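Local coordinates for uric acid oxidase (PDB 1VAY), which catalyses the oxidation of uric acid by molecular oxygen to 5-hydroxyisourate, releasing hydrogen peroxide, the product then being processed to (S)-allantoin, at residues Y10-V15 with V55-Q60; V3-N8 with D41-H46; A211-M216 with G267-T272; T174-R179 with M235-K240; N51-A56 with F90-G95. All blocks are in the same frame, centred on the assembly; numbering follows the deposited sequence.

Contact 1 of 5, residues Y10-V15 with V55-Q60; sequences YGKAEV and VATDTQ. With AZA (8-azaxanthine), chain L.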
# COMPACT_ATOMS: atom_id res chain seq x y z
N TYR A 10 -6.57 -8.69 23.55
CA TYR A 10 -7.46 -8.85 22.41
C TYR A 10 -8.51 -7.76 22.42
O TYR A 10 -8.81 -7.17 23.47
CB TYR A 10 -8.17 -10.20 22.49
CG TYR A 10 -9.38 -10.16 23.39
CD1 TYR A 10 -9.24 -9.98 24.77
CD2 TYR A 10 -10.67 -10.22 22.86
CE1 TYR A 10 -10.36 -9.85 25.59
CE2 TYR A 10 -11.79 -10.09 23.67
CZ TYR A 10 -11.63 -9.90 25.03
OH TYR A 10 -12.75 -9.74 25.81
N GLY A 11 -9.09 -7.52 21.24
CA GLY A 11 -10.12 -6.52 21.07
C GLY A 11 -10.46 -6.34 19.60
O GLY A 11 -10.25 -7.25 18.78
N LYS A 12 -11.01 -5.18 19.26
CA LYS A 12 -11.35 -4.89 17.88
C LYS A 12 -10.41 -3.78 17.40
O LYS A 12 -10.32 -2.74 18.05
CB LYS A 12 -12.79 -4.41 17.75
CG LYS A 12 -13.24 -4.25 16.31
CD LYS A 12 -13.60 -5.59 15.70
CE LYS A 12 -14.92 -6.11 16.26
NZ LYS A 12 -15.29 -7.48 15.80
N ALA A 13 -9.73 -4.01 16.29
CA ALA A 13 -8.80 -3.02 15.75
C ALA A 13 -9.36 -2.24 14.56
O ALA A 13 -10.17 -2.76 13.79
CB ALA A 13 -7.49 -3.70 15.36
N GLU A 14 -8.93 -0.99 14.43
CA GLU A 14 -9.34 -0.12 13.34
C GLU A 14 -10.85 0.07 13.09
O GLU A 14 -11.37 -0.27 12.02
CB GLU A 14 -8.65 -0.57 12.04
CG GLU A 14 -7.14 -0.71 12.21
CD GLU A 14 -6.40 -0.73 10.88
OE1 GLU A 14 -5.80 -1.77 10.55
OE2 GLU A 14 -6.42 0.31 10.19
N VAL A 15 -11.53 0.63 14.08
CA VAL A 15 -12.95 0.93 13.99
C VAL A 15 -12.99 2.37 13.47
O VAL A 15 -12.70 3.31 14.22
CB VAL A 15 -13.64 0.85 15.39
CG1 VAL A 15 -15.06 1.38 15.31
CG2 VAL A 15 -13.66 -0.58 15.88
N VAL A 55 -15.34 -10.42 26.55
CA VAL A 55 -16.23 -9.34 26.15
C VAL A 55 -15.97 -9.24 24.65
O VAL A 55 -14.89 -8.83 24.22
CB VAL A 55 -15.86 -8.01 26.84
CG1 VAL A 55 -16.79 -6.90 26.37
CG2 VAL A 55 -15.94 -8.16 28.35
N ALA A 56 -16.95 -9.63 23.84
CA ALA A 56 -16.82 -9.65 22.39
C ALA A 56 -16.13 -8.46 21.72
O ALA A 56 -16.36 -7.30 22.09
CB ALA A 56 -18.18 -9.88 21.74
N THR A 57 -15.29 -8.74 20.73
CA THR A 57 -14.62 -7.67 20.01
C THR A 57 -15.74 -6.86 19.36
O THR A 57 -15.64 -5.63 19.22
CB THR A 57 -13.67 -8.22 18.92
OG1 THR A 57 -14.41 -8.93 17.92
CG2 THR A 57 -12.63 -9.15 19.54
N ASP A 58 -16.83 -7.55 19.00
CA ASP A 58 -17.98 -6.90 18.39
C ASP A 58 -18.58 -5.91 19.38
O ASP A 58 -18.95 -4.80 19.01
CB ASP A 58 -19.03 -7.93 17.98
CG ASP A 58 -20.14 -7.32 17.12
OD1 ASP A 58 -19.87 -6.99 15.95
OD2 ASP A 58 -21.27 -7.17 17.63
N THR A 59 -18.68 -6.31 20.65
CA THR A 59 -19.23 -5.46 21.72
C THR A 59 -18.34 -4.23 21.91
O THR A 59 -18.83 -3.11 22.08
CB THR A 59 -19.32 -6.21 23.06
OG1 THR A 59 -20.22 -7.32 22.93
CG2 THR A 59 -19.84 -5.28 24.18
N GLN A 60 -17.04 -4.44 21.87
CA GLN A 60 -16.10 -3.34 22.02
C GLN A 60 -16.35 -2.36 20.87
O GLN A 60 -16.40 -1.14 21.08
CB GLN A 60 -14.67 -3.88 22.02
CG GLN A 60 -14.39 -4.79 23.21
CD GLN A 60 -12.98 -5.33 23.23
OE1 GLN A 60 -12.01 -4.58 23.11
NE2 GLN A 60 -12.85 -6.64 23.40
N1 AZA L . -13.09 -14.21 19.87
C2 AZA L . -13.61 -14.76 18.72
O2 AZA L . -13.16 -15.79 18.26
N3 AZA L . -14.63 -14.13 18.09
C4 AZA L . -15.13 -13.00 18.59
C5 AZA L . -14.63 -12.44 19.73
C6 AZA L . -13.53 -13.05 20.47
O6 AZA L . -12.99 -12.65 21.50
N7 AZA L . -15.32 -11.33 19.98
N8 AZA L . -16.21 -11.28 18.96
N9 AZA L . -16.12 -12.28 18.09

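Contact 2 of 5, residues V3-N8 with D41-H46; sequences VVLGQN and DFEAAH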
# COMPACT_ATOMS: atom_id res chain seq x y z
N VAL A 3 3.55 -26.08 29.10
CA VAL A 3 3.24 -24.89 28.32
C VAL A 3 2.49 -23.87 29.16
O VAL A 3 1.51 -24.21 29.81
CB VAL A 3 2.40 -25.26 27.08
CG1 VAL A 3 1.74 -24.03 26.50
CG2 VAL A 3 3.30 -25.91 26.03
N VAL A 4 2.95 -22.62 29.13
CA VAL A 4 2.32 -21.56 29.91
C VAL A 4 1.86 -20.36 29.09
O VAL A 4 2.64 -19.76 28.36
CB VAL A 4 3.28 -21.04 31.00
CG1 VAL A 4 2.60 -19.95 31.81
CG2 VAL A 4 3.71 -22.20 31.90
N LEU A 5 0.59 -20.01 29.24
CA LEU A 5 0.01 -18.88 28.55
C LEU A 5 0.63 -17.60 29.13
O LEU A 5 0.45 -17.29 30.30
CB LEU A 5 -1.52 -18.89 28.75
CG LEU A 5 -2.44 -17.77 28.24
CD1 LEU A 5 -2.41 -16.61 29.21
CD2 LEU A 5 -2.03 -17.33 26.84
N GLY A 6 1.38 -16.88 28.30
CA GLY A 6 2.03 -15.66 28.75
C GLY A 6 1.22 -14.39 28.56
O GLY A 6 0.01 -14.37 28.80
N GLN A 7 1.88 -13.32 28.13
CA GLN A 7 1.20 -12.05 27.91
C GLN A 7 0.20 -12.24 26.78
O GLN A 7 0.43 -13.03 25.86
CB GLN A 7 2.20 -10.96 27.52
CG GLN A 7 3.35 -10.79 28.50
CD GLN A 7 4.46 -9.89 27.96
OE1 GLN A 7 5.00 -10.13 26.88
NE2 GLN A 7 4.79 -8.85 28.73
N ASN A 8 -0.92 -11.53 26.86
CA ASN A 8 -1.95 -11.63 25.84
C ASN A 8 -2.90 -10.45 25.96
O ASN A 8 -3.02 -9.84 27.02
CB ASN A 8 -2.72 -12.95 25.98
CG ASN A 8 -3.54 -13.03 27.26
OD1 ASN A 8 -4.65 -12.50 27.34
ND2 ASN A 8 -2.99 -13.68 28.27
N ASP A 41 -7.66 -11.63 32.96
CA ASP A 41 -7.66 -13.08 33.11
C ASP A 41 -8.45 -13.76 32.01
O ASP A 41 -9.67 -13.85 32.07
CB ASP A 41 -8.23 -13.46 34.48
CG ASP A 41 -8.56 -14.93 34.58
OD1 ASP A 41 -7.86 -15.74 33.94
OD2 ASP A 41 -9.51 -15.27 35.31
N PHE A 42 -7.74 -14.26 31.00
CA PHE A 42 -8.35 -14.95 29.87
C PHE A 42 -7.72 -16.33 29.71
O PHE A 42 -7.65 -16.89 28.61
CB PHE A 42 -8.16 -14.13 28.59
CG PHE A 42 -8.67 -12.72 28.69
CD1 PHE A 42 -7.79 -11.64 28.61
CD2 PHE A 42 -10.01 -12.46 28.90
CE1 PHE A 42 -8.25 -10.33 28.74
CE2 PHE A 42 -10.48 -11.16 29.03
CZ PHE A 42 -9.60 -10.09 28.95
N GLU A 43 -7.26 -16.86 30.84
CA GLU A 43 -6.63 -18.17 30.89
C GLU A 43 -7.56 -19.24 30.32
O GLU A 43 -7.20 -19.95 29.37
CB GLU A 43 -6.30 -18.51 32.34
CG GLU A 43 -5.60 -19.84 32.56
CD GLU A 43 -4.18 -19.84 32.06
OE1 GLU A 43 -3.56 -18.75 32.03
OE2 GLU A 43 -3.66 -20.92 31.71
N ALA A 44 -8.75 -19.34 30.89
CA ALA A 44 -9.72 -20.34 30.46
C ALA A 44 -10.17 -20.19 29.01
O ALA A 44 -10.51 -21.17 28.35
CB ALA A 44 -10.94 -20.32 31.38
N ALA A 45 -10.16 -18.96 28.51
CA ALA A 45 -10.56 -18.70 27.13
C ALA A 45 -9.55 -19.33 26.16
O ALA A 45 -9.92 -19.95 25.17
CB ALA A 45 -10.65 -17.19 26.88
N HIS A 46 -8.26 -19.17 26.47
CA HIS A 46 -7.22 -19.72 25.62
C HIS A 46 -7.02 -21.22 25.81
O HIS A 46 -6.95 -21.98 24.84
CB HIS A 46 -5.89 -19.02 25.89
CG HIS A 46 -5.83 -17.61 25.39
ND1 HIS A 46 -6.47 -16.56 26.02
CD2 HIS A 46 -5.21 -17.07 24.31
CE1 HIS A 46 -6.24 -15.44 25.37
NE2 HIS A 46 -5.47 -15.72 24.33
O HOH W 1 -1.16 -21.83 30.68
O HOH W 2 -5.01 -14.18 30.69

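Contact 3 of 5, residues A211-M216 with G267-T272; sequences ALQQTM and GLIEAT. With AZA (8-azaxanthine), chain I.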
# COMPACT_ATOMS: atom_id res chain seq x y z
N ALA A 211 24.16 16.29 11.45
CA ALA A 211 23.74 14.89 11.39
C ALA A 211 22.27 14.76 11.77
O ALA A 211 21.76 15.52 12.60
CB ALA A 211 24.61 14.05 12.32
N LEU A 212 21.58 13.80 11.16
CA LEU A 212 20.17 13.60 11.47
C LEU A 212 20.04 13.37 12.98
O LEU A 212 19.04 13.76 13.59
CB LEU A 212 19.60 12.41 10.70
CG LEU A 212 18.12 12.50 10.28
CD1 LEU A 212 17.64 11.14 9.80
CD2 LEU A 212 17.26 12.98 11.42
N GLN A 213 21.05 12.74 13.57
CA GLN A 213 21.08 12.48 15.00
C GLN A 213 21.00 13.80 15.78
O GLN A 213 20.19 13.95 16.68
CB GLN A 213 22.36 11.72 15.39
CG GLN A 213 22.36 10.22 15.06
CD GLN A 213 22.81 9.92 13.64
OE1 GLN A 213 22.57 10.71 12.73
NE2 GLN A 213 23.44 8.77 13.44
N GLN A 214 21.84 14.77 15.41
CA GLN A 214 21.87 16.07 16.06
C GLN A 214 20.52 16.79 15.92
O GLN A 214 19.97 17.29 16.90
CB GLN A 214 23.00 16.93 15.46
CG GLN A 214 22.98 18.41 15.88
CD GLN A 214 23.85 19.28 14.97
OE1 GLN A 214 25.08 19.20 15.01
NE2 GLN A 214 23.21 20.11 14.15
N THR A 215 20.01 16.83 14.70
CA THR A 215 18.72 17.46 14.42
C THR A 215 17.62 16.87 15.30
O THR A 215 16.85 17.60 15.92
CB THR A 215 18.31 17.26 12.93
OG1 THR A 215 19.22 17.97 12.08
CG2 THR A 215 16.89 17.78 12.69
N MET A 216 17.55 15.54 15.34
CA MET A 216 16.54 14.85 16.14
C MET A 216 16.67 15.17 17.64
O MET A 216 15.66 15.25 18.35
CB MET A 216 16.64 13.34 15.91
CG MET A 216 15.68 12.51 16.75
SD MET A 216 15.78 10.74 16.39
CE MET A 216 17.52 10.43 16.80
N GLY A 267 18.39 5.48 5.61
CA GLY A 267 18.94 5.49 6.94
C GLY A 267 17.77 5.56 7.89
O GLY A 267 16.73 6.15 7.57
N LEU A 268 17.91 4.93 9.05
CA LEU A 268 16.85 4.97 10.06
C LEU A 268 17.52 5.34 11.38
O LEU A 268 18.18 4.51 12.00
CB LEU A 268 16.14 3.62 10.18
CG LEU A 268 14.99 3.59 11.20
CD1 LEU A 268 13.88 4.53 10.74
CD2 LEU A 268 14.47 2.17 11.36
N ILE A 269 17.35 6.60 11.77
CA ILE A 269 17.94 7.13 12.99
C ILE A 269 16.80 7.29 14.00
O ILE A 269 15.82 7.98 13.73
CB ILE A 269 18.64 8.49 12.70
CG1 ILE A 269 19.97 8.24 11.98
CG2 ILE A 269 18.89 9.27 13.98
CD1 ILE A 269 19.87 7.46 10.67
N GLU A 270 16.95 6.66 15.16
CA GLU A 270 15.91 6.70 16.19
C GLU A 270 16.51 6.97 17.57
O GLU A 270 17.65 6.59 17.85
CB GLU A 270 15.15 5.36 16.17
CG GLU A 270 15.01 4.78 14.75
CD GLU A 270 14.17 3.51 14.68
OE1 GLU A 270 12.92 3.61 14.61
OE2 GLU A 270 14.77 2.40 14.69
N ALA A 271 15.75 7.65 18.43
CA ALA A 271 16.23 7.98 19.78
C ALA A 271 15.15 8.55 20.69
O ALA A 271 14.15 9.09 20.23
CB ALA A 271 17.39 8.97 19.69
N THR A 272 15.39 8.43 21.99
CA THR A 272 14.46 8.93 23.00
C THR A 272 15.09 10.12 23.70
O THR A 272 16.19 10.02 24.23
CB THR A 272 14.18 7.88 24.07
OG1 THR A 272 13.74 6.66 23.46
CG2 THR A 272 13.10 8.37 25.01
N1 AZA I . 23.55 10.20 9.94
C2 AZA I . 23.45 11.22 9.02
O2 AZA I . 23.01 12.30 9.34
N3 AZA I . 23.85 11.00 7.74
C4 AZA I . 24.33 9.81 7.39
C5 AZA I . 24.44 8.78 8.29
C6 AZA I . 24.04 8.94 9.69
O6 AZA I . 24.08 8.10 10.59
N7 AZA I . 24.96 7.73 7.65
N8 AZA I . 25.13 8.18 6.39
N9 AZA I . 24.75 9.45 6.19

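Contact 4 of 5, residues T174-R179 with M235-K240; sequences TDVSAR and MSLPNK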
# COMPACT_ATOMS: atom_id res chain seq x y z
N THR A 174 13.07 13.72 5.80
CA THR A 174 12.63 12.64 6.68
C THR A 174 11.13 12.66 6.89
O THR A 174 10.44 13.60 6.48
CB THR A 174 13.34 12.76 8.07
OG1 THR A 174 13.02 11.63 8.88
CG2 THR A 174 12.91 14.04 8.79
N ASP A 175 10.61 11.61 7.51
CA ASP A 175 9.19 11.55 7.83
C ASP A 175 9.21 11.71 9.35
O ASP A 175 9.82 10.91 10.05
CB ASP A 175 8.58 10.20 7.48
CG ASP A 175 8.59 9.92 5.98
OD1 ASP A 175 8.47 10.88 5.18
OD2 ASP A 175 8.68 8.73 5.62
N VAL A 176 8.55 12.75 9.86
CA VAL A 176 8.56 12.94 11.30
C VAL A 176 7.56 12.06 12.04
O VAL A 176 6.35 12.27 11.94
CB VAL A 176 8.29 14.40 11.70
CG1 VAL A 176 8.28 14.53 13.23
CG2 VAL A 176 9.35 15.31 11.12
N SER A 177 8.07 11.06 12.74
CA SER A 177 7.25 10.18 13.55
C SER A 177 7.74 10.45 14.98
O SER A 177 8.87 10.12 15.32
CB SER A 177 7.48 8.70 13.20
OG SER A 177 6.97 8.39 11.92
N ALA A 178 6.89 11.08 15.79
CA ALA A 178 7.26 11.39 17.16
C ALA A 178 6.13 11.05 18.11
O ALA A 178 4.96 11.33 17.83
CB ALA A 178 7.62 12.86 17.29
N ARG A 179 6.50 10.46 19.24
CA ARG A 179 5.55 10.05 20.27
C ARG A 179 6.07 10.48 21.65
O ARG A 179 7.20 10.18 22.02
CB ARG A 179 5.36 8.54 20.22
CG ARG A 179 4.41 8.07 19.12
CD ARG A 179 4.63 6.61 18.78
NE ARG A 179 3.55 6.03 17.99
CZ ARG A 179 3.09 6.52 16.84
NH1 ARG A 179 3.61 7.63 16.32
NH2 ARG A 179 2.11 5.90 16.20
N MET A 235 11.46 9.42 18.81
CA MET A 235 11.38 9.74 17.39
C MET A 235 12.05 8.65 16.56
O MET A 235 13.03 8.03 16.99
CB MET A 235 12.05 11.09 17.11
CG MET A 235 11.19 12.29 17.49
SD MET A 235 12.15 13.82 17.48
CE MET A 235 12.92 13.68 19.07
N SER A 236 11.49 8.43 15.38
CA SER A 236 12.00 7.45 14.44
C SER A 236 12.05 8.23 13.13
O SER A 236 11.02 8.47 12.50
CB SER A 236 11.03 6.27 14.32
OG SER A 236 11.52 5.30 13.42
N LEU A 237 13.25 8.63 12.73
CA LEU A 237 13.41 9.43 11.52
C LEU A 237 14.22 8.79 10.41
O LEU A 237 15.43 8.61 10.53
CB LEU A 237 14.04 10.78 11.88
CG LEU A 237 13.30 11.60 12.96
CD1 LEU A 237 14.08 12.88 13.26
CD2 LEU A 237 11.89 11.92 12.49
N PRO A 238 13.55 8.43 9.30
CA PRO A 238 14.31 7.82 8.20
C PRO A 238 15.06 8.94 7.51
O PRO A 238 14.62 10.09 7.52
CB PRO A 238 13.21 7.23 7.31
CG PRO A 238 12.08 8.20 7.50
CD PRO A 238 12.11 8.45 9.00
N ASN A 239 16.22 8.62 6.94
CA ASN A 239 17.01 9.61 6.21
C ASN A 239 16.66 9.27 4.75
O ASN A 239 17.27 8.39 4.14
CB ASN A 239 18.49 9.40 6.53
CG ASN A 239 19.37 10.51 6.00
OD1 ASN A 239 18.90 11.59 5.65
ND2 ASN A 239 20.67 10.25 5.95
N LYS A 240 15.64 9.94 4.23
CA LYS A 240 15.18 9.70 2.87
C LYS A 240 16.17 10.31 1.90
O LYS A 240 16.09 11.49 1.56
CB LYS A 240 13.78 10.29 2.70
CG LYS A 240 12.89 10.05 3.93
CD LYS A 240 11.43 9.83 3.59
CE LYS A 240 10.85 10.97 2.78
NZ LYS A 240 9.51 10.57 2.27

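Contact 5 of 5, residues N51-A56 with F90-G95; sequences NAHVVA and FDWVTG. With AZA (8-azaxanthine), chain L.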
# COMPACT_ATOMS: atom_id res chain seq x y z
N ASN A 51 -15.54 -18.94 26.95
CA ASN A 51 -15.61 -17.51 26.63
C ASN A 51 -16.36 -16.65 27.64
O ASN A 51 -16.72 -15.51 27.33
CB ASN A 51 -16.21 -17.32 25.24
CG ASN A 51 -15.42 -18.06 24.17
OD1 ASN A 51 -14.21 -17.91 24.07
ND2 ASN A 51 -16.11 -18.86 23.37
N ALA A 52 -16.59 -17.18 28.83
CA ALA A 52 -17.30 -16.44 29.87
C ALA A 52 -16.69 -15.06 30.12
O ALA A 52 -17.40 -14.09 30.35
CB ALA A 52 -17.32 -17.24 31.16
N HIS A 53 -15.36 -14.98 30.04
CA HIS A 53 -14.65 -13.73 30.26
C HIS A 53 -14.46 -12.87 29.01
O HIS A 53 -14.10 -11.70 29.10
CB HIS A 53 -13.27 -14.03 30.85
CG HIS A 53 -13.29 -14.39 32.30
ND1 HIS A 53 -14.43 -14.82 32.95
CD2 HIS A 53 -12.31 -14.40 33.24
CE1 HIS A 53 -14.15 -15.08 34.21
NE2 HIS A 53 -12.87 -14.84 34.41
N VAL A 54 -14.73 -13.44 27.84
CA VAL A 54 -14.52 -12.72 26.59
C VAL A 54 -15.56 -11.68 26.18
O VAL A 54 -16.55 -12.01 25.54
CB VAL A 54 -14.34 -13.72 25.43
CG1 VAL A 54 -13.73 -13.01 24.23
CG2 VAL A 54 -13.49 -14.89 25.87
N VAL A 55 -15.34 -10.42 26.55
CA VAL A 55 -16.23 -9.34 26.15
C VAL A 55 -15.97 -9.24 24.65
O VAL A 55 -14.89 -8.83 24.22
CB VAL A 55 -15.86 -8.01 26.84
CG1 VAL A 55 -16.79 -6.90 26.37
CG2 VAL A 55 -15.94 -8.16 28.35
N ALA A 56 -16.95 -9.63 23.84
CA ALA A 56 -16.82 -9.65 22.39
C ALA A 56 -16.13 -8.46 21.72
O ALA A 56 -16.36 -7.30 22.09
CB ALA A 56 -18.18 -9.88 21.74
N PHE A 90 -15.89 -4.77 34.26
CA PHE A 90 -15.63 -6.21 34.25
C PHE A 90 -14.52 -6.50 35.24
O PHE A 90 -13.40 -6.01 35.09
CB PHE A 90 -15.21 -6.65 32.85
CG PHE A 90 -16.22 -6.31 31.79
CD1 PHE A 90 -17.34 -7.11 31.59
CD2 PHE A 90 -16.08 -5.15 31.03
CE1 PHE A 90 -18.30 -6.77 30.65
CE2 PHE A 90 -17.05 -4.80 30.09
CZ PHE A 90 -18.16 -5.61 29.90
N ASP A 91 -14.82 -7.29 36.26
CA ASP A 91 -13.83 -7.61 37.28
C ASP A 91 -12.61 -8.33 36.74
O ASP A 91 -11.51 -8.14 37.25
CB ASP A 91 -14.44 -8.44 38.41
CG ASP A 91 -15.22 -7.59 39.39
OD1 ASP A 91 -14.72 -6.51 39.78
OD2 ASP A 91 -16.33 -8.01 39.78
N TRP A 92 -12.80 -9.16 35.72
CA TRP A 92 -11.67 -9.90 35.16
C TRP A 92 -10.81 -9.08 34.21
O TRP A 92 -9.70 -9.49 33.84
CB TRP A 92 -12.17 -11.18 34.49
CG TRP A 92 -13.19 -10.95 33.43
CD1 TRP A 92 -12.95 -10.65 32.12
CD2 TRP A 92 -14.61 -10.99 33.59
NE1 TRP A 92 -14.14 -10.50 31.45
CE2 TRP A 92 -15.18 -10.70 32.33
CE3 TRP A 92 -15.46 -11.24 34.67
CZ2 TRP A 92 -16.56 -10.65 32.12
CZ3 TRP A 92 -16.84 -11.19 34.47
CH2 TRP A 92 -17.37 -10.90 33.20
N VAL A 93 -11.29 -7.91 33.79
CA VAL A 93 -10.48 -7.06 32.92
C VAL A 93 -9.73 -6.09 33.83
O VAL A 93 -10.34 -5.23 34.49
CB VAL A 93 -11.34 -6.27 31.92
CG1 VAL A 93 -10.43 -5.53 30.95
CG2 VAL A 93 -12.27 -7.21 31.16
N THR A 94 -8.41 -6.24 33.86
CA THR A 94 -7.54 -5.43 34.71
C THR A 94 -6.85 -4.27 34.00
O THR A 94 -6.15 -3.49 34.64
CB THR A 94 -6.46 -6.32 35.34
OG1 THR A 94 -5.66 -6.92 34.31
CG2 THR A 94 -7.09 -7.42 36.18
N GLY A 95 -7.06 -4.16 32.69
CA GLY A 95 -6.44 -3.09 31.94
C GLY A 95 -6.52 -3.33 30.45
O GLY A 95 -7.39 -4.08 29.98
N1 AZA L . -13.09 -14.21 19.87
C2 AZA L . -13.61 -14.76 18.72
O2 AZA L . -13.16 -15.79 18.26
N3 AZA L . -14.63 -14.13 18.09
C4 AZA L . -15.13 -13.00 18.59
C5 AZA L . -14.63 -12.44 19.73
C6 AZA L . -13.53 -13.05 20.47
O6 AZA L . -12.99 -12.65 21.50
N7 AZA L . -15.32 -11.33 19.98
N8 AZA L . -16.21 -11.28 18.96
N9 AZA L . -16.12 -12.28 18.09

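Contact 1 of 5, residues Y10-V15 with V55-Q60
Lys12 and Thr57, both assigned to the charge relay of this uricase, meet where strand 3-21 of the tunnelling (T-) fold passes the first turn of helix 57-69. The lysine leaves its backbone with CG opposite N (chi1 -173°), bends at its next two torsions and crosses the threonine nearly at a right angle, so that NZ can donate to Thr57 OG1 over 2.7 Å. His241 of the second subunit, the third member assigned to the relay, packs on Lys12. The other tight spot is the carbonyl of Val55, buried and held by two donors from opposite faces of its plane: Tyr10 OH at 2.8 Å from Val55 O and Gln60 NE2 at 3.1 Å from the same oxygen. The Tyr10 ring and the Gln60 amide stand perpendicular, and the far end of the amide, OE1, is bonded to Ser36. Glycine suits position 11 because a beta carbon there would collide with Gln60 OE1, which already lies 3.4 Å from Gly11 CA. The contact is looser at partly exposed Asp58: its side chain starts away from the strand, and OD1 stays 4.6 Å from Lys12 NZ. Further on the strand departs, Glu14 forming a salt bridge to Arg264 of the second subunit. At the helix start, directly after the N-cap residue Ala56, Thr57 N donates to N7 of 8-azaxanthine across 2.7 Å.

Contact 2 of 5, residues V3-N8 with D41-H46
Leu5 is where residues 3-8 first meet the helix start at 41-46. Its backbone N donates to a water that in turn donates to Glu43 OE2, a water bridge between the strand backbone and the carboxylate. With CG opposite its own N (chi1 175°), the leucine slides past Glu43 in the reverse direction, and its CD1 comes to 3.7 Å from Glu43 OE1. The other branch, CD2, rests over one face of the His46 ring, a CH-pi contact 4.3 Å from the ring centroid and shifted toward the rim, so the two branches of one leucine meet two neighbours. Strand 3-21 runs here at the subunit boundary, where Val4, Leu5 and Asn8 pair antiparallel with a strand of the second subunit, so that the sheet of the T-fold continues from one chain into the next. Gly6 offers its carbonyl to Asn8, whose ND2 lies 3.1 Å from Gly6 O, across the corner the chain turns at Gln7. The same ND2 and the backbone N of Phe42 both donate to a second water. Asn8 OD1, meanwhile, meets the edge of the Phe42 ring near its plane, 3.5 Å from Phe42 CD1, with amide and ring about 70° apart. His46 is held in turn by the carbonyl of Phe42, the N-cap residue: ND1 donates over 2.9 Å to Phe42 O, an oxygen that also accepts the backbone N of His46.

Contact 3 of 5, residues A211-M216 with G267-T272
Ile269 is the bump that helix 212-226 closes over as it packs on the sheet of the T-fold, helix segment and strand crossing at -34° with their axes 8.7 Å apart. Each part of the isoleucine has its own neighbour: CG1 lies under the Gln213 amide, CB faces Leu212 CD1, and CG2 touches Met216. The slender, flexible methionine turns back at its last torsion (chi3 60°) and pushes CE into the dip between Ile269 and Ala271, tightly, at 3.3 Å from Ile269 CG2 and 3.2 Å from Ala271 CB; alanine suits that dip because it has only a methyl. Propped on Ile269, the Gln213 amide reads one edge of 8-azaxanthine, OE1 accepting from N1 and NE2 donating to O6, both at 3.0 Å and nearly straight. A leucine here would probably leave N1 and O6 of the ligand without these two mates. One residue earlier, at the helix start, Leu212 N donates to ligand O2 over 2.8 Å.

Contact 4 of 5, residues T174-R179 with M235-K240
Thr174 and Pro238 supply the shortest polar bond between these antiparallel strands: Thr174 OG1 donates to Pro238 O over 2.6 Å, in the carbonyl plane on a lone pair. The threonine hydroxyl takes a role the proline nitrogen cannot, since that atom has no hydrogen. Backbone bonding appears further along, where Ser236 N donates to Ser177 O at 3.1 Å and Met235 CA adds a C-H...O contact to the same oxygen. Asp175 and Lys240 form a salt bridge. Bent at its middle torsions, the lysine crosses the carboxylate at about a right angle, its NZ meeting Asp175 OD1 on the syn side, somewhat out of the carboxylate plane, at 3.1 Å; Thr144 also bonds that oxygen. A methionine in place of this lysine would probably leave Asp175 with Thr144 but without its positive mate. Apolar contacts complete the set: Leu237 CD2 lies 3.7 Å from Val176 CA, and Ala178, small enough to admit its neighbour, has CB 3.6 Å from Met235 CG. Strand 230-244 also carries Asn239, a urate-binding residue that touches 8-azaxanthine. In the T-fold sheet it lies between 172-182 and 266-275, where Ser236 bonds Glu270; helix 212-226 packs on Met235 and Leu237, helix 189-206 on Thr174 and Ala178.

Contact 5 of 5, residues N51-A56 with F90-G95
His53 O receives the indole NE1 of Trp92 at 2.6 Å, but the approach is strongly bent, with an N-H...O angle of 120°, and the bond is weak. With that bond weak, the stack probably contributes more. The imidazole of His53 lies over the five-membered ring of the tryptophan in an offset stack, centroids 4.1 Å apart and planes tilted by only 13°. His53 CB adds a CH-pi contact, 3.8 Å from the centroid of that same ring, so that the backbone carbonyl, beta carbon and ring of one residue all bear on one indole. With CG between its own N and carbonyl carbon (chi1 57°), Trp92 turns its indole face to the histidine. On the opposite face of the indole sits Phe90 CB, 4.1 Å above the plane. A second aromatic face is met by Val55: CG2 sits over the centre of the Phe90 ring, a CH-pi contact 3.5 Å from its centroid, while CG1 reaches the rim 4.0 Å from Phe90 CZ; beta-branched valine offers both methyls. Each segment begins with a type I turn. The 51-56 loop of this T-fold subunit runs past 8-azaxanthine, with Ala56 next to it, and bridges helices 43-47 and 57-69; its partner leads into strand 93-107. Val55 and Val93 both pack on Leu38 of strand 28-40, and Phe42 lies against His53 and Trp92.

Contacts 1, 2 and 5 cluster at one end of the chain, their centres 12 to 18 Å apart (1 to 5 about 12 Å, 2 to 5 about 13 Å, 1 to 2 about 18 Å). Tyr10 CE1 and Phe42 CZ, 3.5 Å apart, join contacts 1 and 2; contact 5 shares Val55 and Ala56 with contact 1, and Asp41 N to Trp92 O, 3.1 Å, is a probable hydrogen bond between contacts 2 and 5. Contacts 3 and 4 lie 8 Å apart, centre to centre, where strands 266-275 and 230-244 are neighbours in the sheet. Although the centres of contacts 1 and 3 lie about 36 Å apart within one chain, each 8-azaxanthine is held by Thr57 of one subunit and by Arg170, Leu212 and Gln213 of another, so the urate pocket is completed only between subunits.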